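Local coordinates for protein fimbrial structural subunit (Actinomyces naeslundii, PDB 3QDH) that forms the shaft of Actinomyces type 2 fimbriae and, as an adhesin, mediates interactions with streptococci and host cells during oral biofilm development, at residues V62-Y74 / F87-K101. Numbering follows the deposited sequence.
Sequences VSLEGTTLDPTDY and FTAEGLKRIKAAPGK. With ZN (zinc ion), chain B.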
ATOM      1  N   VAL A  62      -3.765  -4.203  15.151  1.00 16.72           N
ATOM      2  CA  VAL A  62      -3.631  -3.239  16.239  1.00 15.91           C
ATOM      3  C   VAL A  62      -2.827  -3.920  17.331  1.00 15.77           C
ATOM      4  O   VAL A  62      -3.119  -5.065  17.684  1.00 14.59           O
ATOM      5  CB  VAL A  62      -4.998  -2.800  16.782  1.00 15.79           C
ATOM      6  CG1 VAL A  62      -4.825  -1.747  17.889  1.00 15.73           C
ATOM      7  CG2 VAL A  62      -5.862  -2.238  15.649  1.00 16.70           C
ATOM      8  N   SER A  63      -1.802  -3.232  17.834  1.00 15.31           N
ATOM      9  CA  SER A  63      -0.866  -3.848  18.767  1.00 15.99           C
ATOM     10  C   SER A  63      -0.355  -2.904  19.842  1.00 15.02           C
ATOM     11  O   SER A  63      -0.256  -1.698  19.637  1.00 14.95           O
ATOM     12  CB  SER A  63       0.335  -4.430  18.009  1.00 16.25           C
ATOM     13  OG  SER A  63      -0.109  -5.234  16.925  1.00 21.20           O
ATOM     14  N   LEU A  64      -0.032  -3.479  20.994  1.00 14.88           N
ATOM     15  CA  LEU A  64       0.726  -2.786  22.013  1.00 14.70           C
ATOM     16  C   LEU A  64       1.938  -3.659  22.292  1.00 15.41           C
ATOM     17  O   LEU A  64       1.802  -4.793  22.763  1.00 14.84           O
ATOM     18  CB  LEU A  64      -0.099  -2.589  23.289  1.00 14.75           C
ATOM     19  CG  LEU A  64       0.665  -2.006  24.491  1.00 13.68           C
ATOM     20  CD1 LEU A  64       1.289  -0.631  24.198  1.00 14.62           C
ATOM     21  CD2 LEU A  64      -0.241  -1.949  25.730  1.00 15.20           C
ATOM     22  N   GLU A  65       3.117  -3.127  21.987  1.00 15.88           N
ATOM     23  CA  GLU A  65       4.367  -3.886  22.066  1.00 17.06           C
ATOM     24  C   GLU A  65       4.578  -4.512  23.444  1.00 17.46           C
ATOM     25  O   GLU A  65       4.484  -3.826  24.467  1.00 17.31           O
ATOM     26  CB  GLU A  65       5.529  -2.965  21.716  1.00 17.17           C
ATOM     27  CG  GLU A  65       6.887  -3.626  21.672  1.00 19.16           C
ATOM     28  CD  GLU A  65       8.010  -2.614  21.671  1.00 21.03           C
ATOM     29  OE1 GLU A  65       7.758  -1.409  21.947  1.00 19.26           O
ATOM     30  OE2 GLU A  65       9.156  -3.033  21.398  1.00 22.47           O
ATOM     31  N   GLY A  66       4.863  -5.816  23.453  1.00 18.21           N
ATOM     32  CA  GLY A  66       5.152  -6.547  24.685  1.00 19.24           C
ATOM     33  C   GLY A  66       3.911  -7.102  25.365  1.00 20.00           C
ATOM     34  O   GLY A  66       4.005  -7.691  26.446  1.00 20.32           O
ATOM     35  N   THR A  67       2.762  -6.917  24.713  1.00 19.31           N
ATOM     36  CA  THR A  67       1.441  -7.241  25.246  1.00 19.94           C
ATOM     37  C   THR A  67       0.653  -7.970  24.167  1.00 19.13           C
ATOM     38  O   THR A  67       0.938  -7.810  22.978  1.00 19.18           O
ATOM     39  CB  THR A  67       0.694  -5.930  25.655  1.00 19.72           C
ATOM     40  OG1 THR A  67       1.096  -5.556  26.973  1.00 21.10           O
ATOM     41  CG2 THR A  67      -0.820  -6.076  25.626  1.00 21.55           C
ATOM     42  N   THR A  68      -0.316  -8.788  24.573  1.00 18.81           N
ATOM     43  CA  THR A  68      -1.320  -9.279  23.647  1.00 18.46           C
ATOM     44  C   THR A  68      -2.663  -8.640  24.017  1.00 18.06           C
ATOM     45  O   THR A  68      -3.199  -8.878  25.105  1.00 16.96           O
ATOM     46  CB  THR A  68      -1.414 -10.830  23.616  1.00 19.55           C
ATOM     47  OG1 THR A  68      -0.133 -11.368  23.274  1.00 20.11           O
ATOM     48  CG2 THR A  68      -2.416 -11.279  22.566  1.00 19.38           C
ATOM     49  N   LEU A  69      -3.163  -7.790  23.114  1.00 16.90           N
ATOM     50  CA  LEU A  69      -4.458  -7.125  23.285  1.00 16.33           C
ATOM     51  C   LEU A  69      -5.608  -8.102  23.087  1.00 16.32           C
ATOM     52  O   LEU A  69      -5.450  -9.134  22.434  1.00 16.40           O
ATOM     53  CB  LEU A  69      -4.601  -5.987  22.269  1.00 16.03           C
ATOM     54  CG  LEU A  69      -3.603  -4.830  22.305  1.00 15.13           C
ATOM     55  CD1 LEU A  69      -3.824  -3.942  21.078  1.00 14.38           C
ATOM     56  CD2 LEU A  69      -3.725  -4.009  23.599  1.00 13.29           C
ATOM     57  N   ASP A  70      -6.770  -7.771  23.642  1.00 15.99           N
ATOM     58  CA  ASP A  70      -7.984  -8.509  23.365  1.00 16.14           C
ATOM     59  C   ASP A  70      -8.875  -7.616  22.478  1.00 16.87           C
ATOM     60  O   ASP A  70      -8.657  -6.394  22.413  1.00 16.15           O
ATOM     61  CB  ASP A  70      -8.688  -8.900  24.681  1.00 16.40           C
ATOM     62  CG  ASP A  70      -9.168  -7.695  25.470  1.00 15.41           C
ATOM     63  OD1 ASP A  70     -10.046  -6.961  24.972  1.00 16.30           O
ATOM     64  OD2 ASP A  70      -8.671  -7.486  26.591  1.00 16.19           O
ATOM     65  N   PRO A  71      -9.875  -8.215  21.804  1.00 17.27           N
ATOM     66  CA  PRO A  71     -10.711  -7.490  20.838  1.00 17.55           C
ATOM     67  C   PRO A  71     -11.507  -6.318  21.427  1.00 17.72           C
ATOM     68  O   PRO A  71     -11.951  -5.439  20.665  1.00 18.40           O
ATOM     69  CB  PRO A  71     -11.663  -8.575  20.316  1.00 17.86           C
ATOM     70  CG  PRO A  71     -10.950  -9.849  20.552  1.00 17.95           C
ATOM     71  CD  PRO A  71     -10.220  -9.650  21.837  1.00 17.52           C
ATOM     72  N   THR A  72     -11.676  -6.287  22.751  1.00 16.99           N
ATOM     73  CA  THR A  72     -12.397  -5.182  23.407  1.00 16.42           C
ATOM     74  C   THR A  72     -11.491  -4.024  23.861  1.00 15.58           C
ATOM     75  O   THR A  72     -11.952  -3.118  24.571  1.00 15.53           O
ATOM     76  CB  THR A  72     -13.296  -5.663  24.591  1.00 16.59           C
ATOM     77  OG1 THR A  72     -12.490  -6.236  25.626  1.00 17.20           O
ATOM     78  CG2 THR A  72     -14.288  -6.700  24.112  1.00 18.03           C
ATOM     79  N   ASP A  73     -10.217  -4.062  23.451  1.00 14.31           N
ATOM     80  CA  ASP A  73      -9.234  -3.027  23.814  1.00 14.13           C
ATOM     81  C   ASP A  73      -9.284  -1.775  22.925  1.00 13.51           C
ATOM     82  O   ASP A  73      -8.759  -0.728  23.295  1.00 13.56           O
ATOM     83  CB  ASP A  73      -7.812  -3.612  23.865  1.00 13.70           C
ATOM     84  CG  ASP A  73      -7.582  -4.458  25.122  1.00 14.29           C
ATOM     85  OD1 ASP A  73      -8.314  -4.219  26.106  1.00 13.45           O
ATOM     86  OD2 ASP A  73      -6.705  -5.355  25.129  1.00 13.88           O
ATOM     87  N   TYR A  74      -9.939  -1.888  21.778  1.00 13.55           N
ATOM     88  CA  TYR A  74      -9.978  -0.793  20.812  1.00 13.69           C
ATOM     89  C   TYR A  74     -11.148  -0.984  19.864  1.00 14.36           C
ATOM     90  O   TYR A  74     -11.743  -2.064  19.792  1.00 13.51           O
ATOM     91  CB  TYR A  74      -8.661  -0.755  20.008  1.00 13.42           C
ATOM     92  CG  TYR A  74      -8.382  -2.080  19.356  1.00 13.78           C
ATOM     93  CD1 TYR A  74      -8.865  -2.361  18.078  1.00 14.12           C
ATOM     94  CD2 TYR A  74      -7.678  -3.079  20.038  1.00 15.52           C
ATOM     95  CE1 TYR A  74      -8.637  -3.603  17.486  1.00 16.86           C
ATOM     96  CE2 TYR A  74      -7.448  -4.321  19.458  1.00 16.55           C
ATOM     97  CZ  TYR A  74      -7.927  -4.572  18.185  1.00 17.42           C
ATOM     98  OH  TYR A  74      -7.705  -5.795  17.605  1.00 19.06           O
ATOM     99  N   PHE A  87      -8.802   3.570  21.364  1.00 11.85           N
ATOM    100  CA  PHE A  87      -8.640   2.624  22.462  1.00 12.12           C
ATOM    101  C   PHE A  87      -9.757   2.788  23.487  1.00 11.90           C
ATOM    102  O   PHE A  87     -10.166   3.900  23.780  1.00 11.68           O
ATOM    103  CB  PHE A  87      -7.242   2.737  23.055  1.00 12.16           C
ATOM    104  CG  PHE A  87      -6.190   2.098  22.182  1.00 12.72           C
ATOM    105  CD1 PHE A  87      -5.851   0.755  22.359  1.00 14.54           C
ATOM    106  CD2 PHE A  87      -5.580   2.824  21.159  1.00 13.96           C
ATOM    107  CE1 PHE A  87      -4.907   0.137  21.530  1.00 14.78           C
ATOM    108  CE2 PHE A  87      -4.632   2.219  20.320  1.00 14.16           C
ATOM    109  CZ  PHE A  87      -4.294   0.864  20.514  1.00 14.15           C
ATOM    110  N   THR A  88     -10.253   1.670  24.010  1.00 11.75           N
ATOM    111  CA  THR A  88     -11.364   1.689  24.951  1.00 12.16           C
ATOM    112  C   THR A  88     -10.805   1.928  26.354  1.00 12.40           C
ATOM    113  O   THR A  88      -9.592   2.009  26.536  1.00 12.37           O
ATOM    114  CB  THR A  88     -12.097   0.332  24.948  1.00 12.01           C
ATOM    115  OG1 THR A  88     -11.151  -0.681  25.296  1.00 12.13           O
ATOM    116  CG2 THR A  88     -12.715   0.030  23.563  1.00 13.34           C
ATOM    117  N   ALA A  89     -11.672   1.993  27.363  1.00 12.02           N
ATOM    118  CA  ALA A  89     -11.197   2.191  28.737  1.00 12.35           C
ATOM    119  C   ALA A  89     -10.113   1.176  29.160  1.00 12.32           C
ATOM    120  O   ALA A  89      -9.078   1.560  29.721  1.00 11.11           O
ATOM    121  CB  ALA A  89     -12.371   2.180  29.721  1.00 13.35           C
ATOM    122  N   GLU A  90     -10.347  -0.106  28.869  1.00 11.95           N
ATOM    123  CA  GLU A  90      -9.381  -1.183  29.167  1.00 12.84           C
ATOM    124  C   GLU A  90      -8.069  -0.960  28.429  1.00 11.93           C
ATOM    125  O   GLU A  90      -6.980  -1.166  28.977  1.00 10.94           O
ATOM    126  CB  GLU A  90      -9.899  -2.522  28.647  1.00 13.60           C
ATOM    127  CG  GLU A  90     -10.803  -3.302  29.506  1.00 17.87           C
ATOM    128  CD  GLU A  90     -11.503  -4.396  28.689  1.00 20.05           C
ATOM    129  OE1 GLU A  90     -10.839  -5.167  27.935  1.00 17.90           O
ATOM    130  OE2 GLU A  90     -12.737  -4.468  28.798  1.00 25.84           O
ATOM    131  N   GLY A  91      -8.190  -0.587  27.162  1.00 11.52           N
ATOM    132  CA  GLY A  91      -7.021  -0.297  26.331  1.00 11.04           C
ATOM    133  C   GLY A  91      -6.201   0.868  26.865  1.00 10.81           C
ATOM    134  O   GLY A  91      -4.975   0.831  26.849  1.00  9.98           O
ATOM    135  N   LEU A  92      -6.876   1.909  27.346  1.00  9.91           N
ATOM    136  CA  LEU A  92      -6.168   3.081  27.868  1.00 10.41           C
ATOM    137  C   LEU A  92      -5.408   2.753  29.132  1.00 10.33           C
ATOM    138  O   LEU A  92      -4.318   3.268  29.345  1.00 10.00           O
ATOM    139  CB  LEU A  92      -7.135   4.252  28.139  1.00 10.65           C
ATOM    140  CG  LEU A  92      -7.875   4.808  26.919  1.00 11.51           C
ATOM    141  CD1 LEU A  92      -8.857   5.910  27.380  1.00 11.86           C
ATOM    142  CD2 LEU A  92      -6.893   5.358  25.889  1.00 11.76           C
ATOM    143  N   LYS A  93      -5.982   1.882  29.966  1.00 10.83           N
ATOM    144  CA  LYS A  93      -5.292   1.404  31.163  1.00 11.87           C
ATOM    145  C   LYS A  93      -4.021   0.618  30.779  1.00 11.83           C
ATOM    146  O   LYS A  93      -2.972   0.792  31.393  1.00 11.74           O
ATOM    147  CB  LYS A  93      -6.250   0.529  31.985  1.00 12.47           C
ATOM    148  CG  LYS A  93      -5.637  -0.088  33.228  1.00 17.20           C
ATOM    149  CD  LYS A  93      -6.688  -0.759  34.111  1.00 21.46           C
ATOM    150  CE  LYS A  93      -7.174   0.175  35.202  1.00 25.02           C
ATOM    151  NZ  LYS A  93      -6.141   0.333  36.289  1.00 28.06           N
ATOM    152  N   ARG A  94      -4.121  -0.239  29.765  1.00 11.56           N
ATOM    153  CA  ARG A  94      -2.931  -0.960  29.249  1.00 11.94           C
ATOM    154  C   ARG A  94      -1.805  -0.038  28.776  1.00 11.62           C
ATOM    155  O   ARG A  94      -0.607  -0.256  29.078  1.00 10.98           O
ATOM    156  CB  ARG A  94      -3.321  -1.860  28.086  1.00 12.09           C
ATOM    157  CG  ARG A  94      -4.089  -3.140  28.438  1.00 13.09           C
ATOM    158  CD  ARG A  94      -4.139  -3.992  27.177  1.00 12.78           C
ATOM    159  NE  ARG A  94      -5.060  -5.136  27.231  1.00 16.69           N
ATOM    160  CZ  ARG A  94      -4.734  -6.338  27.701  1.00 17.05           C
ATOM    161  NH1 ARG A  94      -3.523  -6.543  28.192  1.00 17.57           N
ATOM    162  NH2 ARG A  94      -5.618  -7.329  27.696  1.00 14.43           N
ATOM    163  N   ILE A  95      -2.179   0.984  28.006  1.00 10.71           N
ATOM    164  CA  ILE A  95      -1.201   1.912  27.460  1.00 11.21           C
ATOM    165  C   ILE A  95      -0.503   2.693  28.571  1.00 11.41           C
ATOM    166  O   ILE A  95       0.719   2.838  28.545  1.00 12.81           O
ATOM    167  CB  ILE A  95      -1.794   2.856  26.377  1.00 10.35           C
ATOM    168  CG1 ILE A  95      -2.311   2.028  25.197  1.00 12.42           C
ATOM    169  CG2 ILE A  95      -0.726   3.853  25.892  1.00 10.49           C
ATOM    170  CD1 ILE A  95      -3.153   2.829  24.148  1.00 11.00           C
ATOM    171  N   LYS A  96      -1.258   3.156  29.564  1.00 11.30           N
ATOM    172  CA  LYS A  96      -0.641   3.793  30.739  1.00 12.15           C
ATOM    173  C   LYS A  96       0.366   2.874  31.466  1.00 12.32           C
ATOM    174  O   LYS A  96       1.418   3.329  31.936  1.00 12.51           O
ATOM    175  CB  LYS A  96      -1.721   4.290  31.718  1.00 11.94           C
ATOM    176  CG  LYS A  96      -1.156   4.954  32.986  1.00 13.99           C
ATOM    177  CD  LYS A  96      -2.294   5.399  33.916  1.00 14.26           C
ATOM    178  CE  LYS A  96      -1.808   5.523  35.361  1.00 17.35           C
ATOM    179  NZ  LYS A  96      -0.936   6.692  35.560  1.00 15.32           N
ATOM    180  N   ALA A  97       0.035   1.591  31.542  1.00 13.48           N
ATOM    181  CA  ALA A  97       0.877   0.600  32.221  1.00 14.10           C
ATOM    182  C   ALA A  97       2.065   0.139  31.367  1.00 14.78           C
ATOM    183  O   ALA A  97       2.878  -0.654  31.829  1.00 14.40           O
ATOM    184  CB  ALA A  97       0.036  -0.597  32.643  1.00 14.69           C
ATOM    185  N   ALA A  98       2.169   0.660  30.141  1.00 15.08           N
ATOM    186  CA  ALA A  98       3.213   0.256  29.191  1.00 15.25           C
ATOM    187  C   ALA A  98       4.072   1.432  28.704  1.00 15.25           C
ATOM    188  O   ALA A  98       4.247   1.608  27.500  1.00 15.40           O
ATOM    189  CB  ALA A  98       2.584  -0.474  28.007  1.00 15.40           C
ATOM    190  N   PRO A  99       4.638   2.237  29.631  1.00 15.72           N
ATOM    191  CA  PRO A  99       5.416   3.386  29.176  1.00 15.62           C
ATOM    192  C   PRO A  99       6.622   2.963  28.331  1.00 16.06           C
ATOM    193  O   PRO A  99       7.250   1.945  28.629  1.00 15.92           O
ATOM    194  CB  PRO A  99       5.882   4.031  30.483  1.00 15.94           C
ATOM    195  CG  PRO A  99       5.879   2.899  31.478  1.00 16.40           C
ATOM    196  CD  PRO A  99       4.695   2.089  31.099  1.00 16.12           C
ATOM    197  N   GLY A 100       6.910   3.725  27.273  1.00 15.80           N
ATOM    198  CA  GLY A 100       8.012   3.413  26.356  1.00 16.21           C
ATOM    199  C   GLY A 100       7.731   2.331  25.319  1.00 16.19           C
ATOM    200  O   GLY A 100       8.596   2.020  24.492  1.00 15.81           O
ATOM    201  N   LYS A 101       6.537   1.742  25.358  1.00 15.96           N
ATOM    202  CA  LYS A 101       6.191   0.687  24.412  1.00 15.81           C
ATOM    203  C   LYS A 101       5.437   1.246  23.218  1.00 15.87           C
ATOM    204  O   LYS A 101       4.672   2.217  23.352  1.00 15.37           O
ATOM    205  CB  LYS A 101       5.371  -0.425  25.081  1.00 16.62           C
ATOM    206  CG  LYS A 101       6.009  -1.033  26.350  1.00 18.00           C
ATOM    207  CD  LYS A 101       7.270  -1.850  26.050  1.00 21.52           C
ATOM    208  CE  LYS A 101       7.755  -2.572  27.314  1.00 23.35           C
ATOM    209  NZ  LYS A 101       9.239  -2.706  27.342  1.00 25.98           N
TER
HETATM  210 ZN    ZN B   1      -9.016  -5.648  27.370  1.00 15.36          ZN
HETATM  211  O   HOH W   1      -1.033  -4.773  28.719  1.00 33.62           O
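Asp70 and Asp73 of the loop that follows strand 57-64 and Glu90 of the helix 89-96 each give one carboxylate oxygen to a zinc ion, through Asp70 OD2, Asp73 OD1 and Glu90 OE1, all at 2.0 Å. Around the metal the Asp70 and Glu90 side chains meet at about a right angle, with their carboxylate planes 53° apart. One helical turn on, Arg94 runs extended from CG to NE and serves as a second shell: NE makes a salt bridge with Asp73 OD2 at 2.7 Å, its hydrogen bond bent and weak, while NH2 reaches the zinc-bound Asp70 OD2 at 3.3 Å, nearly straight, on the anti side but 33° out of the carboxylate plane, with OD2 in the guanidinium plane. This positive charge probably offsets part of the gathered carboxylate charge. Asp73 OD2 also accepts a hydrogen bond from Asp70 N at 2.8 Å, from above its carboxylate plane, which ties the two ligands together within the loop. A water links NH1 to Thr67 OG1.

At the helix start, N-cap Thr88 binds the loop backbone twice. Its OG1, set between backbone N and carbonyl carbon (chi1 59°), donates to Thr72 O in the carbonyl plane; its N donates to Asp73 O at 2.9 Å.

Apolar contacts complete the interface. The Phe87 ring is sandwiched between Ile95 CD1 and, in a CH-pi contact, Tyr74 CB; Val62 CG1 lies 3.7 Å from its CZ. Leu64 packs on Ala98 and Arg94.

The loop between strands 57-64 and 74-79, which belong to different sheets, thus packs against the single helix of the N2 domain, probably the CnaA-type module, with a three-carboxylate zinc site at the junction.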